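Local coordinates for DNA-3-methyladenine glycosidase (Bacillus halodurans, PDB 2H56), which belongs to the HhH-GPD superfamily, a group of largely helical proteins associated with base excision DNA repair, at residues E109-V114 with A142-I146; D169-G175 with L209-A213. All coordinates share one frame; numbering follows the deposited sequence.

Contact 1: residues E109-V114 with A142-I146; sequences EYIRHV and AIKGI
H113 and K144 meet twice, through ring and backbone and through ring and side chain. The backbone N of K144 donates to H113 ND1 at 3.0 Å with an N-H...acceptor angle of 154°, although the donor is tilted out of the imidazole plane. An accepting ND1 is consistent with a neutral ring carrying its proton on NE2. The lysine chain then bends across one imidazole face, placing CE 3.6 Å from the ring centroid in a CH-pi contact, the two side chains crossing at about a right angle. Past the ring, K144 NZ reaches E109 OE2 at 3.0 Å, a salt bridge made through the anti lone pair of that oxygen.

One turn of helix from H113, the Y110 ring turns one face to the backbone of the loop. G145 CA is 3.3 Å from the Y110 ring centroid and only 7° off the ring normal, so the glycine sits squarely over the face. G145 has no side chain to stand between its CA and the ring, and it takes the positive phi (88°) of a type II beta turn from I143 to I146, closed by a 3.0 Å bond from I146 N to I143 O. Set between helices 133-141 and 148-157, this turn matches the hairpin of the helix-hairpin-helix motif named in the superfamily title, here docked on helix 105-119.

Deeper, I143 CG2 packs on V114 CG2 at 3.6 Å. What positions the imidazole is its first torsion, with CG anti to the backbone N, together with H117, whose ring meets that of H113 edge-to-face. Behind the helix face, Y110 and V114 both touch I59 of helix 51-61, and V114 also reaches F52.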
loop_
_atom_site.group_PDB
_atom_site.type_symbol
_atom_site.label_atom_id
_atom_site.label_comp_id
_atom_site.label_asym_id
_atom_site.label_seq_id
_atom_site.Cartn_x
_atom_site.Cartn_y
_atom_site.Cartn_z
ATOM N N GLU A 109 6.883 12.659 16.321
ATOM C CA GLU A 109 7.368 13.665 15.404
ATOM C C GLU A 109 6.739 13.470 14.000
ATOM O O GLU A 109 6.300 14.442 13.368
ATOM C CB GLU A 109 8.892 13.641 15.344
ATOM C CG GLU A 109 9.520 14.601 14.282
ATOM C CD GLU A 109 11.093 14.649 14.265
ATOM O OE1 GLU A 109 11.743 13.907 15.051
ATOM O OE2 GLU A 109 11.662 15.443 13.460
ATOM N N TYR A 110 6.663 12.233 13.513
ATOM C CA TYR A 110 6.075 12.024 12.206
ATOM C C TYR A 110 4.603 12.420 12.181
ATOM O O TYR A 110 4.152 13.067 11.254
ATOM C CB TYR A 110 6.212 10.569 11.734
ATOM C CG TYR A 110 7.610 9.993 11.789
ATOM C CD1 TYR A 110 8.747 10.801 11.656
ATOM C CD2 TYR A 110 7.791 8.616 11.973
ATOM C CE1 TYR A 110 10.027 10.246 11.704
ATOM C CE2 TYR A 110 9.071 8.052 12.023
ATOM C CZ TYR A 110 10.174 8.863 11.899
ATOM O OH TYR A 110 11.404 8.272 11.972
ATOM N N ILE A 111 3.857 12.029 13.195
ATOM C CA ILE A 111 2.431 12.354 13.260
ATOM C C ILE A 111 2.217 13.881 13.297
ATOM O O ILE A 111 1.391 14.445 12.557
ATOM C CB ILE A 111 1.754 11.672 14.488
ATOM C CG1 ILE A 111 1.670 10.160 14.235
ATOM C CG2 ILE A 111 0.338 12.257 14.754
ATOM C CD1 ILE A 111 1.624 9.290 15.487
ATOM N N ARG A 112 2.981 14.552 14.137
ATOM C CA ARG A 112 2.941 16.008 14.159
ATOM C C ARG A 112 3.235 16.599 12.788
ATOM O O ARG A 112 2.578 17.565 12.383
ATOM C CB ARG A 112 3.957 16.587 15.143
ATOM C CG ARG A 112 3.685 16.329 16.568
ATOM C CD ARG A 112 2.282 16.692 17.005
ATOM N NE ARG A 112 2.132 16.377 18.418
ATOM C CZ ARG A 112 0.992 16.420 19.099
ATOM N NH1 ARG A 112 -0.149 16.777 18.497
ATOM N NH2 ARG A 112 1.001 16.098 20.400
ATOM N N HIS A 113 4.200 16.032 12.081
ATOM C CA HIS A 113 4.554 16.575 10.798
ATOM C C HIS A 113 3.400 16.346 9.817
ATOM O O HIS A 113 3.140 17.200 8.971
ATOM C CB HIS A 113 5.877 15.983 10.306
ATOM C CG HIS A 113 6.631 16.870 9.370
ATOM N ND1 HIS A 113 7.070 16.442 8.129
ATOM C CD2 HIS A 113 7.033 18.157 9.488
ATOM C CE1 HIS A 113 7.711 17.429 7.523
ATOM N NE2 HIS A 113 7.688 18.486 8.320
ATOM N N VAL A 114 2.679 15.233 9.941
ATOM C CA VAL A 114 1.509 14.999 9.089
ATOM C C VAL A 114 0.451 16.066 9.368
ATOM O O VAL A 114 -0.137 16.651 8.449
ATOM C CB VAL A 114 0.900 13.620 9.340
ATOM C CG1 VAL A 114 -0.503 13.491 8.693
ATOM C CG2 VAL A 114 1.854 12.530 8.860
ATOM N N ALA A 142 7.739 14.256 1.379
ATOM C CA ALA A 142 8.064 15.508 2.101
ATOM C C ALA A 142 7.813 15.435 3.620
ATOM O O ALA A 142 8.430 16.192 4.375
ATOM C CB ALA A 142 7.268 16.700 1.506
ATOM N N ILE A 143 6.911 14.550 4.053
ATOM C CA ILE A 143 6.608 14.381 5.452
ATOM C C ILE A 143 7.634 13.450 6.085
ATOM O O ILE A 143 7.864 12.356 5.587
ATOM C CB ILE A 143 5.203 13.797 5.639
ATOM C CG1 ILE A 143 4.153 14.697 4.988
ATOM C CG2 ILE A 143 4.855 13.597 7.132
ATOM C CD1 ILE A 143 2.920 13.915 4.593
ATOM N N LYS A 144 8.280 13.901 7.160
ATOM C CA LYS A 144 9.165 13.051 7.952
ATOM C C LYS A 144 8.461 11.765 8.310
ATOM O O LYS A 144 7.276 11.766 8.632
ATOM C CB LYS A 144 9.570 13.738 9.248
ATOM C CG LYS A 144 10.785 14.707 9.173
ATOM C CD LYS A 144 10.966 15.455 10.529
ATOM C CE LYS A 144 9.984 16.641 10.656
ATOM N NZ LYS A 144 9.416 16.901 12.031
ATOM N N GLY A 145 9.189 10.659 8.245
ATOM C CA GLY A 145 8.637 9.352 8.526
ATOM C C GLY A 145 8.032 8.661 7.329
ATOM O O GLY A 145 7.977 7.440 7.323
ATOM N N ILE A 146 7.550 9.421 6.331
ATOM C CA ILE A 146 6.981 8.838 5.103
ATOM C C ILE A 146 8.021 8.689 4.008
ATOM O O ILE A 146 8.467 9.663 3.436
ATOM C CB ILE A 146 5.857 9.692 4.509
ATOM C CG1 ILE A 146 4.855 10.102 5.578
ATOM C CG2 ILE A 146 5.165 8.912 3.372
ATOM C CD1 ILE A 146 4.111 8.995 6.128
#

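Contact 2: residues D169-G175 with L209-A213; sequences DVGLQRG and LWKAA
L172 and W210 form the packed centre of this helix crossing: L172 CD2 lies over the six-membered ring of the indole, 3.9 Å from its centroid, in a CH-pi contact. The same methyl group touches L209 CB at 3.6 Å. Beside the leucine, small residues let the backbones come close. The CA atoms of G175 and A213 are 4.3 Å apart, and A213 CB rests 3.5 Å from G171 O, consistent with the axis separation of 7.4 Å at a 75° crossing between helices 170-175 and 209-213. L191, from helix 187-195, adds to the apolar cluster by touching both L172 and L209.

The R174 side is more open. This exposed arginine is extended from CG to NE, its aliphatic part passing A213 CB and its side chain also touching A217, and its NE donates to A213 O at 3.0 Å; the bond ties the two helices at the level of a backbone carbonyl.

At the other end, D169 caps helix 170-180 and probably is the aspartate to which the D of HhH-GPD refers. Its CG stands anti to the backbone N (chi1 -169°), which carries OD2 back to accept from L172 N at 2.7 Å, with a weak bond from G171 N. W210 NE1 approaches the same oxygen at 2.9 Å from 40° above the carboxylate plane, while OD1 accepts from W149 NE1. With donors on both oxygens and from two directions at OD2, these bonds probably hold the carboxylate's rotation as well as its position.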
loop_
_atom_site.group_PDB
_atom_site.type_symbol
_atom_site.label_atom_id
_atom_site.label_comp_id
_atom_site.label_asym_id
_atom_site.label_seq_id
_atom_site.Cartn_x
_atom_site.Cartn_y
_atom_site.Cartn_z
ATOM N N ASP A 169 8.988 -3.067 -2.901
ATOM C CA ASP A 169 8.275 -4.036 -2.078
ATOM C C ASP A 169 8.833 -5.462 -2.240
ATOM O O ASP A 169 8.710 -6.101 -3.277
ATOM C CB ASP A 169 6.774 -4.014 -2.398
ATOM C CG ASP A 169 5.944 -4.808 -1.381
ATOM O OD1 ASP A 169 5.585 -4.283 -0.302
ATOM O OD2 ASP A 169 5.633 -5.978 -1.667
ATOM N N VAL A 170 9.425 -5.963 -1.174
ATOM C CA VAL A 170 9.933 -7.330 -1.124
ATOM C C VAL A 170 8.854 -8.375 -1.445
ATOM O O VAL A 170 9.156 -9.490 -1.881
ATOM C CB VAL A 170 10.500 -7.611 0.277
ATOM C CG1 VAL A 170 10.796 -9.091 0.451
ATOM C CG2 VAL A 170 11.729 -6.753 0.506
ATOM N N GLY A 171 7.596 -8.014 -1.216
ATOM C CA GLY A 171 6.482 -8.904 -1.511
ATOM C C GLY A 171 6.301 -8.996 -2.989
ATOM O O GLY A 171 6.364 -10.079 -3.565
ATOM N N LEU A 172 6.114 -7.847 -3.618
ATOM C CA LEU A 172 6.011 -7.783 -5.063
ATOM C C LEU A 172 7.228 -8.426 -5.721
ATOM O O LEU A 172 7.090 -9.112 -6.719
ATOM C CB LEU A 172 5.822 -6.332 -5.518
ATOM C CG LEU A 172 4.507 -5.701 -5.016
ATOM C CD1 LEU A 172 4.535 -4.203 -5.178
ATOM C CD2 LEU A 172 3.307 -6.300 -5.743
ATOM N N GLN A 173 8.411 -8.227 -5.155
ATOM C CA GLN A 173 9.630 -8.839 -5.701
ATOM C C GLN A 173 9.593 -10.364 -5.657
ATOM O O GLN A 173 9.937 -11.045 -6.629
ATOM C CB GLN A 173 10.874 -8.324 -4.975
ATOM C CG GLN A 173 11.314 -6.960 -5.439
ATOM C CD GLN A 173 12.475 -6.377 -4.647
ATOM O OE1 GLN A 173 13.191 -7.083 -3.935
ATOM N NE2 GLN A 173 12.660 -5.068 -4.771
ATOM N N ARG A 174 9.173 -10.903 -4.524
ATOM C CA ARG A 174 8.991 -12.342 -4.406
ATOM C C ARG A 174 8.005 -12.863 -5.456
ATOM O O ARG A 174 8.230 -13.915 -6.035
ATOM C CB ARG A 174 8.501 -12.696 -3.013
ATOM C CG ARG A 174 8.189 -14.168 -2.787
ATOM C CD ARG A 174 8.127 -14.481 -1.289
ATOM N NE ARG A 174 7.305 -15.652 -0.989
ATOM C CZ ARG A 174 7.763 -16.902 -0.881
ATOM N NH1 ARG A 174 9.055 -17.182 -1.035
ATOM N NH2 ARG A 174 6.923 -17.890 -0.593
ATOM N N GLY A 175 6.917 -12.137 -5.698
ATOM C CA GLY A 175 5.918 -12.587 -6.658
ATOM C C GLY A 175 6.465 -12.527 -8.074
ATOM O O GLY A 175 6.201 -13.407 -8.885
ATOM N N LEU A 209 0.507 -10.047 -7.831
ATOM C CA LEU A 209 1.857 -10.397 -7.444
ATOM C C LEU A 209 1.857 -10.801 -5.979
ATOM O O LEU A 209 2.448 -11.836 -5.603
ATOM C CB LEU A 209 2.837 -9.249 -7.740
ATOM C CG LEU A 209 3.182 -9.028 -9.233
ATOM C CD1 LEU A 209 4.400 -8.141 -9.413
ATOM C CD2 LEU A 209 3.463 -10.338 -9.914
ATOM N N TRP A 210 1.167 -10.010 -5.152
ATOM C CA TRP A 210 1.085 -10.315 -3.725
ATOM C C TRP A 210 0.448 -11.668 -3.484
ATOM O O TRP A 210 0.878 -12.414 -2.603
ATOM C CB TRP A 210 0.326 -9.241 -2.959
ATOM C CG TRP A 210 1.196 -8.168 -2.508
ATOM C CD1 TRP A 210 2.376 -8.310 -1.877
ATOM C CD2 TRP A 210 0.987 -6.767 -2.656
ATOM N NE1 TRP A 210 2.933 -7.093 -1.628
ATOM C CE2 TRP A 210 2.098 -6.123 -2.094
ATOM C CE3 TRP A 210 -0.026 -5.992 -3.221
ATOM C CZ2 TRP A 210 2.221 -4.732 -2.056
ATOM C CZ3 TRP A 210 0.097 -4.615 -3.205
ATOM C CH2 TRP A 210 1.208 -3.996 -2.613
ATOM N N LYS A 211 -0.577 -11.970 -4.278
ATOM C CA LYS A 211 -1.277 -13.240 -4.188
ATOM C C LYS A 211 -0.298 -14.374 -4.542
ATOM O O LYS A 211 -0.186 -15.379 -3.813
ATOM C CB LYS A 211 -2.489 -13.223 -5.105
ATOM C CG LYS A 211 -3.718 -13.851 -4.502
ATOM C CD LYS A 211 -4.979 -13.408 -5.232
ATOM C CE LYS A 211 -6.195 -14.206 -4.782
ATOM N NZ LYS A 211 -6.688 -13.784 -3.439
ATOM N N ALA A 212 0.470 -14.172 -5.610
ATOM C CA ALA A 212 1.519 -15.126 -6.000
ATOM C C ALA A 212 2.567 -15.314 -4.905
ATOM O O ALA A 212 2.995 -16.439 -4.657
ATOM C CB ALA A 212 2.177 -14.681 -7.290
ATOM N N ALA A 213 2.977 -14.223 -4.259
ATOM C CA ALA A 213 3.982 -14.303 -3.185
ATOM C C ALA A 213 3.523 -15.100 -1.959
ATOM O O ALA A 213 4.343 -15.774 -1.336
ATOM C CB ALA A 213 4.435 -12.908 -2.760
#

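Contacts 1 and 2 lie on opposite sides of the chain's centre, their centres 27 Å apart and their nearest atoms about 14 Å apart, so neither touches the other. They follow in series: contact 1 closes at the hairpin before helix 148-157, and contact 2 opens at the start of helix 170-180. No helix is shared between them. Contact 1 seats the hairpin on helix 105-119, whereas contact 2 crosses helix 170-180 with helix 202-219. Helix 148-157 follows the hairpin, and its first turn reaches the N-terminal end of helix 170-180, so it connects the helix-hairpin-helix element to the part of the fold that holds the probable family aspartate.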